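Local coordinates for protein inositol 2-dehydrogenase/D-chiro-inositol 3-dehydrogenase (Lactobacillus casei, PDB 4MIY) that oxidises myo-inositol and D-chiro-inositol to their keto forms, using NAD as the hydride acceptor, at residues 144-154 against 238-249; 202-213 against 226-234. All coordinates share one frame; numbering follows the deposited sequence.

Interaction 1: residues 144-154 against 238-249. With GOL (glycerol), chain G; GOL (glycerol), chain S.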
loop_
_atom_site.group_PDB
_atom_site.type_symbol
_atom_site.label_atom_id
_atom_site.label_comp_id
_atom_site.label_asym_id
_atom_site.label_seq_id
_atom_site.Cartn_x
_atom_site.Cartn_y
_atom_site.Cartn_z
ATOM N N ILE A 144 -21.509 -2.719 -6.531
ATOM C CA ILE A 144 -20.402 -2.259 -7.337
ATOM C C ILE A 144 -19.518 -3.360 -7.914
ATOM O O ILE A 144 -18.931 -3.162 -8.923
ATOM C CB ILE A 144 -19.592 -1.184 -6.593
ATOM C CG1 ILE A 144 -18.628 -0.457 -7.517
ATOM C CG2 ILE A 144 -18.908 -1.741 -5.402
ATOM C CD1 ILE A 144 -18.133 0.782 -6.984
ATOM N N ILE A 145 -19.459 -4.510 -7.255
ATOM C CA ILE A 145 -18.729 -5.633 -7.811
ATOM C C ILE A 145 -19.617 -6.786 -8.287
ATOM O O ILE A 145 -19.155 -7.855 -8.585
ATOM C CB ILE A 145 -17.620 -6.179 -6.874
ATOM C CG1 ILE A 145 -18.211 -6.875 -5.658
ATOM C CG2 ILE A 145 -16.657 -5.091 -6.519
ATOM C CD1 ILE A 145 -17.217 -7.543 -4.793
ATOM N N GLY A 146 -20.895 -6.499 -8.402
ATOM C CA GLY A 146 -21.813 -7.534 -8.786
ATOM C C GLY A 146 -22.026 -8.556 -7.697
ATOM O O GLY A 146 -21.813 -8.304 -6.568
ATOM N N ALA A 147 -22.432 -9.744 -8.080
ATOM C CA ALA A 147 -22.695 -10.791 -7.122
ATOM C C ALA A 147 -21.414 -11.408 -6.574
ATOM O O ALA A 147 -20.481 -11.614 -7.273
ATOM C CB ALA A 147 -23.552 -11.852 -7.750
ATOM N N PRO A 148 -21.428 -11.725 -5.293
ATOM C CA PRO A 148 -20.318 -12.405 -4.642
ATOM C C PRO A 148 -20.215 -13.867 -5.005
ATOM O O PRO A 148 -21.107 -14.613 -4.786
ATOM C CB PRO A 148 -20.622 -12.227 -3.175
ATOM C CG PRO A 148 -22.080 -12.028 -3.115
ATOM C CD PRO A 148 -22.452 -11.297 -4.334
ATOM N N LEU A 149 -19.077 -14.246 -5.536
ATOM C CA LEU A 149 -18.904 -15.562 -6.090
ATOM C C LEU A 149 -18.099 -16.419 -5.158
ATOM O O LEU A 149 -18.396 -17.546 -4.954
ATOM C CB LEU A 149 -18.200 -15.457 -7.430
ATOM C CG LEU A 149 -18.902 -14.613 -8.472
ATOM C CD1 LEU A 149 -18.023 -14.427 -9.667
ATOM C CD2 LEU A 149 -20.235 -15.231 -8.834
ATOM N N VAL A 150 -17.042 -15.830 -4.626
ATOM C CA VAL A 150 -16.117 -16.471 -3.727
ATOM C C VAL A 150 -15.730 -15.480 -2.631
ATOM O O VAL A 150 -15.665 -14.331 -2.878
ATOM C CB VAL A 150 -14.852 -16.963 -4.465
ATOM C CG1 VAL A 150 -13.841 -17.581 -3.485
ATOM C CG2 VAL A 150 -15.216 -17.951 -5.549
ATOM N N VAL A 151 -15.531 -15.976 -1.423
ATOM C CA VAL A 151 -14.988 -15.206 -0.328
ATOM C C VAL A 151 -13.741 -15.916 0.195
ATOM O O VAL A 151 -13.761 -17.092 0.434
ATOM C CB VAL A 151 -15.985 -15.036 0.828
ATOM C CG1 VAL A 151 -15.370 -14.300 1.996
ATOM C CG2 VAL A 151 -17.220 -14.334 0.390
ATOM N N ARG A 152 -12.654 -15.182 0.316
ATOM C CA ARG A 152 -11.455 -15.723 0.899
ATOM C C ARG A 152 -11.101 -14.981 2.168
ATOM O O ARG A 152 -11.020 -13.801 2.175
ATOM C CB ARG A 152 -10.311 -15.664 -0.071
ATOM C CG ARG A 152 -10.461 -16.620 -1.212
ATOM C CD ARG A 152 -9.332 -16.580 -2.163
ATOM N NE ARG A 152 -8.953 -17.909 -2.513
ATOM C CZ ARG A 152 -7.906 -18.241 -3.248
ATOM N NH1 ARG A 152 -7.112 -17.332 -3.751
ATOM N NH2 ARG A 152 -7.685 -19.497 -3.493
ATOM N N ALA A 153 -10.880 -15.713 3.243
ATOM C CA ALA A 153 -10.646 -15.111 4.516
ATOM C C ALA A 153 -9.548 -15.824 5.282
ATOM O O ALA A 153 -9.267 -16.957 5.027
ATOM C CB ALA A 153 -11.909 -15.077 5.312
ATOM N N SER A 154 -8.959 -15.100 6.211
ATOM C CA SER A 154 -7.942 -15.640 7.115
ATOM C C SER A 154 -8.208 -15.198 8.523
ATOM O O SER A 154 -8.577 -14.095 8.763
ATOM C CB SER A 154 -6.532 -15.211 6.719
ATOM O OG SER A 154 -6.227 -15.635 5.432
ATOM N N VAL A 238 -6.909 -10.474 10.811
ATOM C CA VAL A 238 -8.136 -10.860 10.157
ATOM C C VAL A 238 -8.142 -10.314 8.720
ATOM O O VAL A 238 -7.996 -9.155 8.513
ATOM C CB VAL A 238 -9.352 -10.361 10.983
ATOM C CG1 VAL A 238 -10.639 -10.518 10.261
ATOM C CG2 VAL A 238 -9.417 -11.067 12.332
ATOM N N LYS A 239 -8.242 -11.209 7.757
ATOM C CA LYS A 239 -8.254 -10.834 6.355
ATOM C C LYS A 239 -9.561 -11.267 5.718
ATOM O O LYS A 239 -10.109 -12.254 6.081
ATOM C CB LYS A 239 -7.099 -11.501 5.592
ATOM C CG LYS A 239 -5.724 -11.350 6.205
ATOM C CD LYS A 239 -4.720 -12.050 5.323
ATOM C CE LYS A 239 -3.301 -12.013 5.870
ATOM N NZ LYS A 239 -2.330 -12.437 4.882
ATOM N N LEU A 240 -10.026 -10.506 4.754
ATOM C CA LEU A 240 -11.290 -10.752 4.114
ATOM C C LEU A 240 -11.287 -10.192 2.710
ATOM O O LEU A 240 -10.972 -9.072 2.512
ATOM C CB LEU A 240 -12.414 -10.114 4.924
ATOM C CG LEU A 240 -13.828 -10.232 4.358
ATOM C CD1 LEU A 240 -14.242 -11.676 4.318
ATOM C CD2 LEU A 240 -14.736 -9.470 5.213
ATOM N N GLU A 241 -11.613 -11.031 1.756
ATOM C CA GLU A 241 -11.664 -10.685 0.362
ATOM C C GLU A 241 -12.937 -11.270 -0.235
ATOM O O GLU A 241 -13.206 -12.416 -0.074
ATOM C CB GLU A 241 -10.441 -11.265 -0.346
ATOM C CG GLU A 241 -10.366 -11.023 -1.785
ATOM C CD GLU A 241 -9.218 -11.777 -2.449
ATOM O OE1 GLU A 241 -8.655 -12.659 -1.835
ATOM O OE2 GLU A 241 -8.891 -11.463 -3.580
ATOM N N VAL A 242 -13.694 -10.437 -0.919
ATOM C CA VAL A 242 -14.863 -10.860 -1.651
ATOM C C VAL A 242 -14.616 -10.726 -3.144
ATOM O O VAL A 242 -14.282 -9.689 -3.621
ATOM C CB VAL A 242 -16.129 -10.061 -1.234
ATOM C CG1 VAL A 242 -17.357 -10.553 -2.008
ATOM C CG2 VAL A 242 -16.350 -10.153 0.207
ATOM N N ILE A 243 -14.760 -11.833 -3.850
ATOM C CA ILE A 243 -14.647 -11.884 -5.282
ATOM C C ILE A 243 -16.003 -11.768 -5.917
ATOM O O ILE A 243 -16.802 -12.631 -5.765
ATOM C CB ILE A 243 -14.105 -13.240 -5.721
ATOM C CG1 ILE A 243 -12.832 -13.578 -4.965
ATOM C CG2 ILE A 243 -13.944 -13.292 -7.205
ATOM C CD1 ILE A 243 -11.825 -12.708 -5.211
ATOM N N GLY A 244 -16.207 -10.711 -6.665
ATOM C CA GLY A 244 -17.452 -10.480 -7.340
ATOM C C GLY A 244 -17.357 -10.711 -8.823
ATOM O O GLY A 244 -16.309 -10.898 -9.358
ATOM N N GLU A 245 -18.501 -10.663 -9.470
ATOM C CA GLU A 245 -18.603 -10.801 -10.915
ATOM C C GLU A 245 -17.784 -9.759 -11.662
ATOM O O GLU A 245 -17.213 -10.059 -12.645
ATOM C CB GLU A 245 -20.092 -10.737 -11.344
ATOM C CG GLU A 245 -20.871 -11.896 -10.862
ATOM C CD GLU A 245 -22.336 -11.776 -11.076
ATOM O OE1 GLU A 245 -22.864 -10.711 -10.891
ATOM O OE2 GLU A 245 -22.924 -12.814 -11.374
ATOM N N THR A 246 -17.729 -8.547 -11.135
ATOM C CA THR A 246 -17.135 -7.468 -11.877
ATOM C C THR A 246 -16.008 -6.754 -11.159
ATOM O O THR A 246 -15.466 -5.800 -11.659
ATOM C CB THR A 246 -18.178 -6.431 -12.290
ATOM O OG1 THR A 246 -18.643 -5.740 -11.144
ATOM C CG2 THR A 246 -19.337 -7.081 -13.020
ATOM N N GLY A 247 -15.680 -7.230 -9.978
ATOM C CA GLY A 247 -14.576 -6.689 -9.246
ATOM C C GLY A 247 -14.358 -7.414 -7.949
ATOM O O GLY A 247 -14.951 -8.411 -7.713
ATOM N N GLU A 248 -13.484 -6.870 -7.112
ATOM C CA GLU A 248 -13.190 -7.435 -5.815
ATOM C C GLU A 248 -13.174 -6.373 -4.708
ATOM O O GLU A 248 -12.912 -5.236 -4.963
ATOM C CB GLU A 248 -11.827 -8.165 -5.806
ATOM C CG GLU A 248 -11.622 -9.234 -6.837
ATOM C CD GLU A 248 -10.270 -9.949 -6.721
ATOM O OE1 GLU A 248 -9.455 -9.536 -5.926
ATOM O OE2 GLU A 248 -10.070 -10.918 -7.446
ATOM N N LEU A 249 -13.440 -6.811 -3.492
ATOM C CA LEU A 249 -13.311 -5.979 -2.309
ATOM C C LEU A 249 -12.505 -6.672 -1.256
ATOM O O LEU A 249 -12.687 -7.808 -1.024
ATOM C CB LEU A 249 -14.689 -5.640 -1.716
ATOM C CG LEU A 249 -15.560 -4.668 -2.501
ATOM C CD1 LEU A 249 -17.065 -4.801 -2.197
ATOM C CD2 LEU A 249 -15.099 -3.268 -2.282
HETATM C C1 GOL G . -6.066 -14.681 1.499
HETATM O O1 GOL G . -5.273 -15.460 2.314
HETATM C C2 GOL G . -6.886 -13.776 2.414
HETATM O O2 GOL G . -7.600 -14.613 3.253
HETATM C C3 GOL G . -7.887 -12.918 1.670
HETATM O O3 GOL G . -7.243 -12.254 0.624
HETATM C C1 GOL S . -5.936 -14.600 -2.245
HETATM O O1 GOL S . -7.130 -14.475 -2.986
HETATM C C2 GOL S . -4.752 -14.374 -3.171
HETATM O O2 GOL S . -4.839 -15.382 -4.108
HETATM C C3 GOL S . -3.364 -14.417 -2.571
HETATM O O3 GOL S . -3.358 -13.557 -1.457
HETATM O O HOH W 1 -16.531 -3.556 -10.182
HETATM O O HOH W 2 -20.913 -4.050 -11.560
HETATM O O HOH W 3 -3.341 -15.389 5.303
#
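Ile145 turns CG1 into the crowded position between its backbone N and carbonyl carbon (chi1 70°), and the chain then runs straight on to lay CD1 obliquely against Leu249, 3.8 Å from its CD1. On the facing segment, Glu245 holds CG anti to its own carbonyl carbon (chi1 -67°) and reaches back along an extended chain. Glu245 OE1 takes the Ala147 N-H at 3.0 Å, met from above the carboxylate plane. Thr246 N also donates to Ile145 O at 3.0 Å.

Further on, the two segments become an antiparallel strand pair in the mixed sheet of the C-terminal alpha/beta domain, probably of Gfo/Idh/MocA type. It contains a classic beta bulge: Leu149 and Val150 both face Ile243, whose O receives Leu149 N at 2.8 Å and, more weakly, Val150 N. On the face of Val151, Val242 and Leu240, the contact is greasy, with Val151 CG1 3.7 Å from Leu240 CD1. The opposite face carries Arg152 and Glu241, bridged by a glycerol, probably from the crystallisation liquor: its O1 donates to Glu241 OE1 (2.6 Å) and accepts from Arg152 NH1 (3.0 Å). Arg152 NE also bonds Gln225 OE1, and NH1 bonds Ala153 O of the second subunit, whose Glu248 forms a salt bridge with Lys239.

Helices 131-141 and 168-185 cover the greasy face, through Leu136 on Val242 and Met181 on Leu240. Strand 223-229 pairs along the far edge of 148-154, while Glu248 and Leu249 carry the sheet into a strand of the third subunit.

Interaction 2: residues 202-213 against 226-234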
loop_
_atom_site.group_PDB
_atom_site.type_symbol
_atom_site.label_atom_id
_atom_site.label_comp_id
_atom_site.label_asym_id
_atom_site.label_seq_id
_atom_site.Cartn_x
_atom_site.Cartn_y
_atom_site.Cartn_z
ATOM N N GLU A 202 4.922 -25.770 14.924
ATOM C CA GLU A 202 4.748 -24.882 16.055
ATOM C C GLU A 202 3.685 -25.336 17.048
ATOM O O GLU A 202 3.598 -24.795 18.102
ATOM C CB GLU A 202 4.457 -23.437 15.635
ATOM C CG GLU A 202 5.465 -22.781 14.752
ATOM C CD GLU A 202 6.815 -22.632 15.375
ATOM O OE1 GLU A 202 7.809 -22.905 14.693
ATOM O OE2 GLU A 202 6.878 -22.253 16.526
ATOM N N VAL A 203 2.919 -26.346 16.702
ATOM C CA VAL A 203 1.872 -26.842 17.556
ATOM C C VAL A 203 2.446 -27.617 18.739
ATOM O O VAL A 203 3.284 -28.449 18.571
ATOM C CB VAL A 203 0.872 -27.726 16.793
ATOM C CG1 VAL A 203 -0.101 -28.323 17.729
ATOM C CG2 VAL A 203 0.122 -26.941 15.748
ATOM N N ARG A 204 1.975 -27.280 19.924
ATOM C CA ARG A 204 2.465 -27.832 21.167
ATOM C C ARG A 204 1.348 -28.518 21.917
ATOM O O ARG A 204 1.545 -28.958 23.027
ATOM C CB ARG A 204 2.999 -26.712 22.043
ATOM C CG ARG A 204 4.240 -26.054 21.552
ATOM C CD ARG A 204 5.314 -27.070 21.388
ATOM N NE ARG A 204 6.357 -27.049 22.400
ATOM C CZ ARG A 204 6.864 -28.149 22.958
ATOM N NH1 ARG A 204 6.418 -29.332 22.592
ATOM N NH2 ARG A 204 7.813 -28.076 23.874
ATOM N N ASN A 205 0.173 -28.574 21.315
ATOM C CA ASN A 205 -1.012 -29.015 21.998
ATOM C C ASN A 205 -1.548 -30.323 21.489
ATOM O O ASN A 205 -1.772 -30.471 20.317
ATOM C CB ASN A 205 -2.128 -27.967 21.864
ATOM C CG ASN A 205 -1.846 -26.697 22.623
ATOM O OD1 ASN A 205 -0.731 -26.350 22.864
ATOM N ND2 ASN A 205 -2.877 -26.014 22.990
ATOM N N GLU A 206 -1.810 -31.244 22.391
ATOM C CA GLU A 206 -2.317 -32.527 21.984
ATOM C C GLU A 206 -3.617 -32.411 21.232
ATOM O O GLU A 206 -4.536 -31.817 21.678
ATOM C CB GLU A 206 -2.479 -33.479 23.185
ATOM C CG GLU A 206 -2.760 -34.929 22.829
ATOM C CD GLU A 206 -2.944 -35.857 24.046
ATOM O OE1 GLU A 206 -2.698 -37.056 23.896
ATOM O OE2 GLU A 206 -3.393 -35.357 25.087
ATOM N N GLY A 207 -3.626 -33.024 20.062
ATOM C CA GLY A 207 -4.820 -33.166 19.268
ATOM C C GLY A 207 -5.145 -31.997 18.352
ATOM O O GLY A 207 -5.990 -32.096 17.546
ATOM N N LEU A 208 -4.447 -30.901 18.528
ATOM C CA LEU A 208 -4.688 -29.715 17.726
ATOM C C LEU A 208 -4.069 -29.798 16.374
ATOM O O LEU A 208 -2.887 -29.976 16.245
ATOM C CB LEU A 208 -4.137 -28.506 18.443
ATOM C CG LEU A 208 -4.209 -27.193 17.679
ATOM C CD1 LEU A 208 -5.652 -26.882 17.411
ATOM C CD2 LEU A 208 -3.518 -26.088 18.466
ATOM N N HIS A 209 -4.911 -29.692 15.368
ATOM C CA HIS A 209 -4.460 -29.541 14.008
ATOM C C HIS A 209 -4.383 -28.064 13.692
ATOM O O HIS A 209 -5.300 -27.343 13.955
ATOM C CB HIS A 209 -5.435 -30.166 13.046
ATOM C CG HIS A 209 -5.550 -31.642 13.183
ATOM N ND1 HIS A 209 -4.804 -32.517 12.432
ATOM C CD2 HIS A 209 -6.329 -32.398 13.983
ATOM C CE1 HIS A 209 -5.131 -33.754 12.756
ATOM N NE2 HIS A 209 -6.053 -33.710 13.697
ATOM N N ASP A 210 -3.255 -27.659 13.148
ATOM C CA ASP A 210 -3.036 -26.301 12.722
ATOM C C ASP A 210 -2.030 -26.283 11.593
ATOM O O ASP A 210 -0.976 -26.805 11.711
ATOM C CB ASP A 210 -2.524 -25.474 13.876
ATOM C CG ASP A 210 -2.589 -23.975 13.617
ATOM O OD1 ASP A 210 -3.644 -23.491 13.236
ATOM O OD2 ASP A 210 -1.591 -23.335 13.823
ATOM N N PRO A 211 -2.380 -25.638 10.494
ATOM C CA PRO A 211 -3.590 -24.878 10.242
ATOM C C PRO A 211 -4.787 -25.710 9.883
ATOM O O PRO A 211 -4.659 -26.880 9.772
ATOM C CB PRO A 211 -3.176 -23.969 9.078
ATOM C CG PRO A 211 -2.158 -24.618 8.449
ATOM C CD PRO A 211 -1.376 -25.362 9.491
ATOM N N GLN A 212 -5.938 -25.079 9.725
ATOM C CA GLN A 212 -7.142 -25.729 9.244
ATOM C C GLN A 212 -7.738 -24.915 8.112
ATOM O O GLN A 212 -7.665 -23.712 8.130
ATOM C CB GLN A 212 -8.175 -25.934 10.353
ATOM C CG GLN A 212 -7.656 -26.792 11.455
ATOM C CD GLN A 212 -8.659 -27.189 12.481
ATOM O OE1 GLN A 212 -9.819 -27.281 12.224
ATOM N NE2 GLN A 212 -8.179 -27.443 13.660
ATOM N N LEU A 213 -8.286 -25.582 7.127
ATOM C CA LEU A 213 -8.955 -24.921 6.045
ATOM C C LEU A 213 -10.428 -25.227 6.133
ATOM O O LEU A 213 -10.792 -26.367 6.202
ATOM C CB LEU A 213 -8.413 -25.407 4.734
ATOM C CG LEU A 213 -6.937 -25.088 4.460
ATOM C CD1 LEU A 213 -6.438 -25.831 3.276
ATOM C CD2 LEU A 213 -6.752 -23.616 4.253
ATOM N N VAL A 226 -11.866 -20.242 4.258
ATOM C CA VAL A 226 -11.244 -19.647 5.420
ATOM C C VAL A 226 -9.988 -20.413 5.831
ATOM O O VAL A 226 -10.019 -21.589 5.953
ATOM C CB VAL A 226 -12.185 -19.598 6.635
ATOM C CG1 VAL A 226 -11.591 -18.772 7.730
ATOM C CG2 VAL A 226 -13.482 -19.028 6.285
ATOM N N LEU A 227 -8.897 -19.686 5.991
ATOM C CA LEU A 227 -7.685 -20.184 6.606
ATOM C C LEU A 227 -7.687 -19.865 8.076
ATOM O O LEU A 227 -7.760 -18.729 8.454
ATOM C CB LEU A 227 -6.459 -19.539 5.972
ATOM C CG LEU A 227 -5.108 -19.801 6.646
ATOM C CD1 LEU A 227 -4.748 -21.284 6.607
ATOM C CD2 LEU A 227 -4.072 -18.982 5.974
ATOM N N VAL A 228 -7.628 -20.905 8.898
ATOM C CA VAL A 228 -7.490 -20.759 10.330
ATOM C C VAL A 228 -6.071 -21.184 10.698
ATOM O O VAL A 228 -5.683 -22.246 10.413
ATOM C CB VAL A 228 -8.533 -21.601 11.089
ATOM C CG1 VAL A 228 -8.275 -21.589 12.566
ATOM C CG2 VAL A 228 -9.907 -21.122 10.806
ATOM N N HIS A 229 -5.322 -20.279 11.285
ATOM C CA HIS A 229 -3.928 -20.505 11.585
ATOM C C HIS A 229 -3.598 -19.855 12.898
ATOM O O HIS A 229 -3.372 -18.702 12.958
ATOM C CB HIS A 229 -3.025 -19.941 10.476
ATOM C CG HIS A 229 -1.599 -20.371 10.572
ATOM N ND1 HIS A 229 -0.607 -19.823 9.809
ATOM C CD2 HIS A 229 -1.003 -21.293 11.353
ATOM C CE1 HIS A 229 0.538 -20.388 10.114
ATOM N NE2 HIS A 229 0.327 -21.293 11.038
ATOM N N VAL A 230 -3.549 -20.654 13.952
ATOM C CA VAL A 230 -3.502 -20.133 15.308
ATOM C C VAL A 230 -2.142 -20.214 16.010
ATOM O O VAL A 230 -1.995 -19.757 17.105
ATOM C CB VAL A 230 -4.617 -20.745 16.204
ATOM C CG1 VAL A 230 -5.970 -20.502 15.617
ATOM C CG2 VAL A 230 -4.391 -22.206 16.436
ATOM N N THR A 231 -1.163 -20.769 15.325
ATOM C CA THR A 231 0.211 -20.774 15.785
ATOM C C THR A 231 1.145 -20.063 14.801
ATOM O O THR A 231 2.277 -20.399 14.662
ATOM C CB THR A 231 0.755 -22.212 16.049
ATOM O OG1 THR A 231 0.784 -22.954 14.845
ATOM C CG2 THR A 231 -0.088 -22.952 17.033
ATOM N N ALA A 232 0.606 -19.057 14.150
ATOM C CA ALA A 232 1.253 -18.379 13.063
ATOM C C ALA A 232 2.481 -17.566 13.398
ATOM O O ALA A 232 3.178 -17.184 12.527
ATOM C CB ALA A 232 0.237 -17.489 12.371
ATOM N N GLN A 233 2.667 -17.295 14.679
ATOM C CA GLN A 233 3.804 -16.596 15.257
ATOM C C GLN A 233 3.877 -15.069 15.034
ATOM O O GLN A 233 4.134 -14.336 15.926
ATOM C CB GLN A 233 5.144 -17.240 14.874
ATOM C CG GLN A 233 5.243 -18.733 15.142
ATOM C CD GLN A 233 5.027 -19.094 16.583
ATOM O OE1 GLN A 233 5.721 -18.642 17.436
ATOM N NE2 GLN A 233 4.052 -19.913 16.834
ATOM N N TYR A 234 3.620 -14.632 13.816
ATOM C CA TYR A 234 3.974 -13.284 13.431
ATOM C C TYR A 234 3.048 -12.202 13.997
ATOM O O TYR A 234 3.447 -11.112 14.169
ATOM C CB TYR A 234 4.083 -13.137 11.902
ATOM C CG TYR A 234 2.786 -13.002 11.147
ATOM C CD1 TYR A 234 2.179 -11.789 11.005
ATOM C CD2 TYR A 234 2.184 -14.078 10.580
ATOM C CE1 TYR A 234 1.016 -11.660 10.334
ATOM C CE2 TYR A 234 1.009 -13.956 9.909
ATOM C CZ TYR A 234 0.442 -12.745 9.778
ATOM O OH TYR A 234 -0.744 -12.590 9.121
#
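Asp210 grips the chain at Val230 and Thr231, just beyond the open end of the beta hairpin formed by strands 212-218 and 223-229. Gln212 and Val228 make its antiparallel hydrogen-bonded pair here, N to O in both directions. Beside them Leu213 CD2 lies 3.9 Å from Leu227 CD1, the two side chains crossing at a slant, and Pro211, whose preceding peptide bond is cis, brings CB to 3.3 Å from Val228 O.

The tightest packing surrounds the Asp210 carboxylate, which is swung anti to the backbone N (chi1 -166°) and thereby faces the turn after His229. Asp210 OD1 takes the Val230 N-H on its syn side at 2.9 Å. Asp210 OD2 accepts the Thr231 hydroxyl, OG1, at 2.6 Å, nearly along the C-O axis of the carboxylate oxygen, and a weak bond from Thr231 N. With both oxygens engaged the carboxylate is fixed in rotation, and the His229 ring presents its edge to it, His229 CD2 3.3 Å from Asp210 OD2. Ala232 CB lies over one face of the His229 ring, offset toward the rim. Val230 is backed by Val160 and Tyr164, and Leu227 packs on Ile243 of the second subunit.

Away from this buried cluster the contact thins out. In the type II turn 205-208, Glu206 and Gly207 stand clear and exposed, while Leu208 folds back toward Val230. Glu202 meets Gln233 by van der Waals contact, Glu202 OE2 3.7 Å from Gln233 CD, carboxylate and amide planes 47° apart. The amide is committed elsewhere: Gln233 NE2 bonds back to Thr231 O at 2.8 Å, from above the carbonyl plane.

In the fold
The two contacts have centres about 25 Å apart but share one mixed sheet in the C-terminal alpha/beta domain. Interaction 2 is nested inside interaction 1 along the chain: 144-154 comes first, then 202-213, 226-234 and 238-249. In the sheet the order is different, because strand 223-229 lies parallel to strand 148-156 and so joins the hairpin of interaction 2 to the strand pair of interaction 1. A probable hydrogen bond from Leu227 N to Ala153 O (2.9 Å) stitches this seam. Both contacts also touch the second subunit, where Ile243 of one chain packs on His229 of the other, so this sheet is also where the second subunit packs.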